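Local coordinates for periplasmic binding protein/LacI transcriptional regulator (Alkaliphilus metalliredigens, PDB 3CTP) that binds the sugar beta-D-xylulofuranose and probably acts as a DNA-binding transcriptional repressor of the LacI family, at residues I150-D155 against I294-K299; N76-V81 against E287-T292. One frame throughout, in Å; residues are numbered along the deposited sequence.

Contact 1: I150-D155 against I294-K299; sequences ITISSD and IELLIK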
loop_
_atom_site.group_PDB
_atom_site.type_symbol
_atom_site.label_atom_id
_atom_site.label_comp_id
_atom_site.label_asym_id
_atom_site.label_seq_id
_atom_site.Cartn_x
_atom_site.Cartn_y
_atom_site.Cartn_z
ATOM N N ILE A 150 -11.649 23.083 8.507
ATOM C CA ILE A 150 -12.327 22.677 7.281
ATOM C C ILE A 150 -12.218 21.180 7.093
ATOM O O ILE A 150 -11.147 20.617 7.287
ATOM C CB ILE A 150 -11.643 23.313 6.075
ATOM C CG1 ILE A 150 -11.874 24.838 6.097
ATOM C CG2 ILE A 150 -12.206 22.716 4.742
ATOM C CD1 ILE A 150 -11.005 25.596 5.059
ATOM N N THR A 151 -13.304 20.549 6.681
ATOM C CA THR A 151 -13.319 19.096 6.417
ATOM C C THR A 151 -13.593 18.874 4.923
ATOM O O THR A 151 -14.583 19.407 4.364
ATOM C CB THR A 151 -14.448 18.418 7.233
ATOM O OG1 THR A 151 -14.352 18.801 8.614
ATOM C CG2 THR A 151 -14.369 16.904 7.116
ATOM N N ILE A 152 -12.728 18.092 4.265
ATOM C CA ILE A 152 -12.860 17.771 2.853
ATOM C C ILE A 152 -13.214 16.280 2.776
ATOM O O ILE A 152 -12.625 15.458 3.480
ATOM C CB ILE A 152 -11.498 17.993 2.111
ATOM C CG1 ILE A 152 -11.001 19.452 2.221
ATOM C CG2 ILE A 152 -11.606 17.613 0.630
ATOM C CD1 ILE A 152 -10.093 19.760 3.497
ATOM N N SER A 153 -14.140 15.920 1.909
ATOM C CA SER A 153 -14.524 14.525 1.796
ATOM C C SER A 153 -15.085 14.242 0.431
ATOM O O SER A 153 -15.375 15.182 -0.300
ATOM C CB SER A 153 -15.573 14.240 2.858
ATOM O OG SER A 153 -15.902 12.861 2.876
ATOM N N SER A 154 -15.220 12.963 0.060
ATOM C CA SER A 154 -16.034 12.635 -1.103
ATOM C C SER A 154 -17.506 12.634 -0.697
ATOM O O SER A 154 -17.821 12.674 0.484
ATOM C CB SER A 154 -15.680 11.261 -1.671
ATOM O OG SER A 154 -14.340 11.236 -2.183
ATOM N N ASP A 155 -18.399 12.561 -1.682
ATOM C CA ASP A 155 -19.837 12.521 -1.413
ATOM C C ASP A 155 -20.252 11.112 -1.025
ATOM O O ASP A 155 -20.835 10.352 -1.798
ATOM C CB ASP A 155 -20.590 13.022 -2.658
ATOM C CG ASP A 155 -22.058 13.203 -2.420
ATOM O OD1 ASP A 155 -22.554 12.912 -1.300
ATOM O OD2 ASP A 155 -22.712 13.606 -3.411
ATOM N N ILE A 294 -4.872 20.671 -0.453
ATOM C CA ILE A 294 -3.690 21.527 -0.463
ATOM C C ILE A 294 -4.067 23.003 -0.687
ATOM O O ILE A 294 -3.536 23.902 -0.031
ATOM C CB ILE A 294 -2.708 21.030 -1.516
ATOM C CG1 ILE A 294 -2.086 19.722 -1.028
ATOM C CG2 ILE A 294 -1.642 22.096 -1.803
ATOM C CD1 ILE A 294 -1.247 19.856 0.240
ATOM N N GLU A 295 -4.989 23.271 -1.603
ATOM C CA GLU A 295 -5.411 24.649 -1.834
ATOM C C GLU A 295 -5.899 25.278 -0.554
ATOM O O GLU A 295 -5.535 26.409 -0.241
ATOM C CB GLU A 295 -6.553 24.711 -2.848
ATOM C CG GLU A 295 -6.133 24.617 -4.303
ATOM C CD GLU A 295 -5.157 25.698 -4.728
ATOM O OE1 GLU A 295 -5.477 26.914 -4.618
ATOM O OE2 GLU A 295 -4.080 25.321 -5.183
ATOM N N LEU A 296 -6.727 24.555 0.192
ATOM C CA LEU A 296 -7.329 25.131 1.401
ATOM C C LEU A 296 -6.289 25.241 2.517
ATOM O O LEU A 296 -6.244 26.241 3.246
ATOM C CB LEU A 296 -8.512 24.285 1.860
ATOM C CG LEU A 296 -9.668 24.265 0.872
ATOM C CD1 LEU A 296 -10.737 23.257 1.303
ATOM C CD2 LEU A 296 -10.292 25.685 0.772
ATOM N N LEU A 297 -5.451 24.221 2.679
ATOM C CA LEU A 297 -4.430 24.329 3.728
ATOM C C LEU A 297 -3.525 25.537 3.468
ATOM O O LEU A 297 -3.163 26.278 4.398
ATOM C CB LEU A 297 -3.601 23.018 3.810
ATOM C CG LEU A 297 -2.555 22.999 4.929
ATOM C CD1 LEU A 297 -3.228 23.124 6.286
ATOM C CD2 LEU A 297 -1.724 21.701 4.828
ATOM N N ILE A 298 -3.170 25.768 2.210
ATOM C CA ILE A 298 -2.301 26.902 1.901
ATOM C C ILE A 298 -3.012 28.241 2.201
ATOM O O ILE A 298 -2.391 29.209 2.655
ATOM C CB ILE A 298 -1.846 26.860 0.444
ATOM C CG1 ILE A 298 -0.822 25.755 0.208
ATOM C CG2 ILE A 298 -1.313 28.233 -0.006
ATOM C CD1 ILE A 298 0.328 25.809 1.123
ATOM N N LYS A 299 -4.321 28.297 1.972
ATOM C CA LYS A 299 -5.062 29.515 2.390
ATOM C C LYS A 299 -4.935 29.765 3.881
ATOM O O LYS A 299 -4.700 30.913 4.321
ATOM C CB LYS A 299 -6.557 29.419 2.028
ATOM C CG LYS A 299 -6.828 29.549 0.572
ATOM C CD LYS A 299 -8.343 29.603 0.339
ATOM C CE LYS A 299 -8.672 29.213 -1.074
ATOM N NZ LYS A 299 -8.197 30.247 -2.005
#
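Ile150 reaches Leu296 chiefly with its branch methyl: CG2 lies 3.8 Å from Leu296 CD1, and the two side chains cross at about a right angle. The placement follows from the first torsion, which sets CG2 opposite the backbone N and leaves CG1 beside that nitrogen (chi1 -68°). Thr151 comes next, and its side chain leaves on the other face of the strand, where it packs on His144. Ile152 returns to the helix side. Here the nearest atom is the methylene CG1, standing 3.9 Å from the same Leu296 CD1, and the two side chains run past one another in opposite directions. The second torsion of Ile152, 89°, turns its terminal methyl to the leucine as well, with CD1 4.2 Å from Leu296 CD1. Beyond this point the chain draws off from the helix. Ser154 hydrogen-bonds through OG to Gln284, a residue of the sugar pocket, and Asp155 takes the N-cap position of helix 156-169.

The alternation is that of a beta strand seen by a helix lying on its sheet, as in the alpha/beta layers of periplasmic-binding-protein-like domains. Strand 151-154 is an inner strand, flanked by 138-141 and 311-318, and helix 286-302 packs on one face; Tyr311 of the neighbouring strand also touches Leu296. One leucine methyl thus serves two isoleucines. With only carbon meeting carbon and all three residues buried, the union of strand and helix at this point rests on dispersion and the exclusion of water, without directional bonds.

Contact 2: N76-V81 against E287-T292; sequences NQMASV and EALAYT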
loop_
_atom_site.group_PDB
_atom_site.type_symbol
_atom_site.label_atom_id
_atom_site.label_comp_id
_atom_site.label_asym_id
_atom_site.label_seq_id
_atom_site.Cartn_x
_atom_site.Cartn_y
_atom_site.Cartn_z
ATOM N N ASN A 76 -2.397 5.213 0.128
ATOM C CA ASN A 76 -1.095 5.479 -0.494
ATOM C C ASN A 76 -1.233 6.256 -1.794
ATOM O O ASN A 76 -0.387 7.089 -2.117
ATOM C CB ASN A 76 -0.171 4.254 -0.570
ATOM C CG ASN A 76 -0.696 3.131 -1.409
ATOM O OD1 ASN A 76 -0.854 3.297 -2.629
ATOM N ND2 ASN A 76 -0.829 1.903 -0.801
ATOM N N GLN A 77 -2.286 6.058 -2.547
ATOM C CA GLN A 77 -2.484 6.868 -3.736
ATOM C C GLN A 77 -2.800 8.302 -3.371
ATOM O O GLN A 77 -2.305 9.186 -3.961
ATOM C CB GLN A 77 -3.621 6.330 -4.574
ATOM C CG GLN A 77 -3.326 4.975 -5.226
ATOM C CD GLN A 77 -4.506 4.405 -5.962
ATOM O OE1 GLN A 77 -5.176 3.543 -5.480
ATOM N NE2 GLN A 77 -4.714 4.869 -7.144
ATOM N N MET A 78 -3.636 8.485 -2.365
ATOM C CA MET A 78 -3.919 9.848 -1.906
ATOM C C MET A 78 -2.627 10.537 -1.468
ATOM O O MET A 78 -2.393 11.721 -1.786
ATOM C CB MET A 78 -4.922 9.835 -0.727
ATOM C CG MET A 78 -6.356 9.746 -1.178
ATOM S SD MET A 78 -7.066 11.388 -1.597
ATOM C CE MET A 78 -7.280 11.883 0.110
ATOM N N ALA A 79 -1.777 9.836 -0.725
ATOM C CA ALA A 79 -0.531 10.457 -0.254
ATOM C C ALA A 79 0.358 10.830 -1.441
ATOM O O ALA A 79 1.020 11.884 -1.418
ATOM C CB ALA A 79 0.208 9.497 0.669
ATOM N N SER A 80 0.401 9.970 -2.463
ATOM C CA SER A 80 1.227 10.302 -3.638
ATOM C C SER A 80 0.734 11.571 -4.323
ATOM O O SER A 80 1.533 12.400 -4.762
ATOM C CB SER A 80 1.219 9.151 -4.651
ATOM O OG SER A 80 1.882 7.994 -4.105
ATOM N N VAL A 81 -0.580 11.707 -4.463
ATOM C CA VAL A 81 -1.119 12.848 -5.209
ATOM C C VAL A 81 -1.084 14.118 -4.355
ATOM O O VAL A 81 -0.786 15.202 -4.842
ATOM C CB VAL A 81 -2.518 12.537 -5.754
ATOM C CG1 VAL A 81 -3.056 13.729 -6.525
ATOM C CG2 VAL A 81 -2.460 11.283 -6.653
ATOM N N GLU A 287 -7.606 13.128 -7.394
ATOM C CA GLU A 287 -6.952 14.366 -7.837
ATOM C C GLU A 287 -7.681 15.600 -7.296
ATOM O O GLU A 287 -7.038 16.568 -6.820
ATOM C CB GLU A 287 -6.849 14.456 -9.371
ATOM C CG GLU A 287 -5.877 13.442 -9.959
ATOM C CD GLU A 287 -4.437 13.897 -9.895
ATOM O OE1 GLU A 287 -4.192 15.125 -9.850
ATOM O OE2 GLU A 287 -3.543 13.023 -9.916
ATOM N N ALA A 288 -9.010 15.620 -7.404
ATOM C CA ALA A 288 -9.763 16.769 -6.878
ATOM C C ALA A 288 -9.639 16.878 -5.354
ATOM O O ALA A 288 -9.550 17.989 -4.804
ATOM C CB ALA A 288 -11.243 16.683 -7.273
ATOM N N LEU A 289 -9.675 15.745 -4.654
ATOM C CA LEU A 289 -9.537 15.786 -3.192
ATOM C C LEU A 289 -8.180 16.358 -2.809
ATOM O O LEU A 289 -8.085 17.219 -1.932
ATOM C CB LEU A 289 -9.648 14.379 -2.603
ATOM C CG LEU A 289 -11.050 13.781 -2.666
ATOM C CD1 LEU A 289 -10.961 12.264 -2.435
ATOM C CD2 LEU A 289 -11.967 14.433 -1.605
ATOM N N ALA A 290 -7.119 15.860 -3.458
ATOM C CA ALA A 290 -5.767 16.293 -3.107
ATOM C C ALA A 290 -5.564 17.758 -3.434
ATOM O O ALA A 290 -4.982 18.515 -2.656
ATOM C CB ALA A 290 -4.738 15.415 -3.872
ATOM N N TYR A 291 -6.012 18.169 -4.620
ATOM C CA TYR A 291 -5.939 19.564 -5.003
ATOM C C TYR A 291 -6.608 20.450 -3.958
ATOM O O TYR A 291 -6.047 21.476 -3.517
ATOM C CB TYR A 291 -6.612 19.776 -6.377
ATOM C CG TYR A 291 -6.822 21.234 -6.738
ATOM C CD1 TYR A 291 -5.808 21.970 -7.302
ATOM C CD2 TYR A 291 -8.038 21.860 -6.496
ATOM C CE1 TYR A 291 -5.986 23.319 -7.614
ATOM C CE2 TYR A 291 -8.233 23.209 -6.826
ATOM C CZ TYR A 291 -7.198 23.915 -7.383
ATOM O OH TYR A 291 -7.378 25.244 -7.720
ATOM N N THR A 292 -7.806 20.056 -3.559
ATOM C CA THR A 292 -8.624 20.866 -2.661
ATOM C C THR A 292 -7.989 20.954 -1.276
ATOM O O THR A 292 -7.926 22.010 -0.677
ATOM C CB THR A 292 -10.041 20.279 -2.609
ATOM O OG1 THR A 292 -10.592 20.383 -3.932
ATOM C CG2 THR A 292 -10.945 21.039 -1.612
#
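Val81 meets helix 286-302 at two places with one methyl. Its CG1 approaches Ala290 CB to 3.6 Å and Glu287 OE2 to 3.5 Å, so a single branch bridges one helical turn of the partner. The other methyl, CG2, lies farther from the carboxylate, 3.9 Å from Glu287 OE2. Glu287 starts away from helix 73-88 and comes back: a bend at chi2 (-82°) folds the carboxylate over the valine, the two side chains crossing at about a right angle. Deeper in, Met78 contributes its sulfur, with SD 4.1 Å from both CB and CD1 of Leu289. Its chain is bent at chi2 and again at chi3, and in this folded form the thioether is laid across the leucine.

The helix axes pass 9.3 Å apart at a crossing angle of -50°. Both helices pack on the same face of the mixed sheet in the alpha/beta sandwich of a LacI-type sugar-binding core, although some 200 residues separate them in sequence.

Around this first shell, Glu287 OE1 is held by a hydrogen bond with Tyr85 OH, one turn further along helix 73-88; this bond probably steadies the carboxylate, whose OE2 makes the closer approach to the valine. Ile286 fills in beside Met78 and Val81. Behind Leu289 and Ala290, Thr292 OG1 donates to Ala288 O at 2.8 Å, from the face of the carbonyl opposite to that used by Thr292 N. On the far side of helix 73-88, Asn76, Ala79 and Ser80 pack on Ile70 of the second subunit.

In the fold
Helix 286-302 takes part in both contacts: residues 287-292 meet helix 73-88 in contact 2, and 294-299 lie on strand 151-154 in contact 1. Their centres are 11 Å apart and the packing is continuous between them, through Leu289, whose CD2 lies 3.9 Å from Ile152 CG2 and whose CD1 lies 3.5 Å from Ser154 OG. The two helices lie side by side in one layer over the sheet that holds strand 151-154. The bound beta-D-xylulofuranose is closer to contact 2, about 7 Å from the side chain of Leu289 against about 11 Å from that of Ile152. Leu289 packs on Gln284 of the pocket, the residue that Ser154 hydrogen-bonds, so the pocket wall and the two contacts are neighbours.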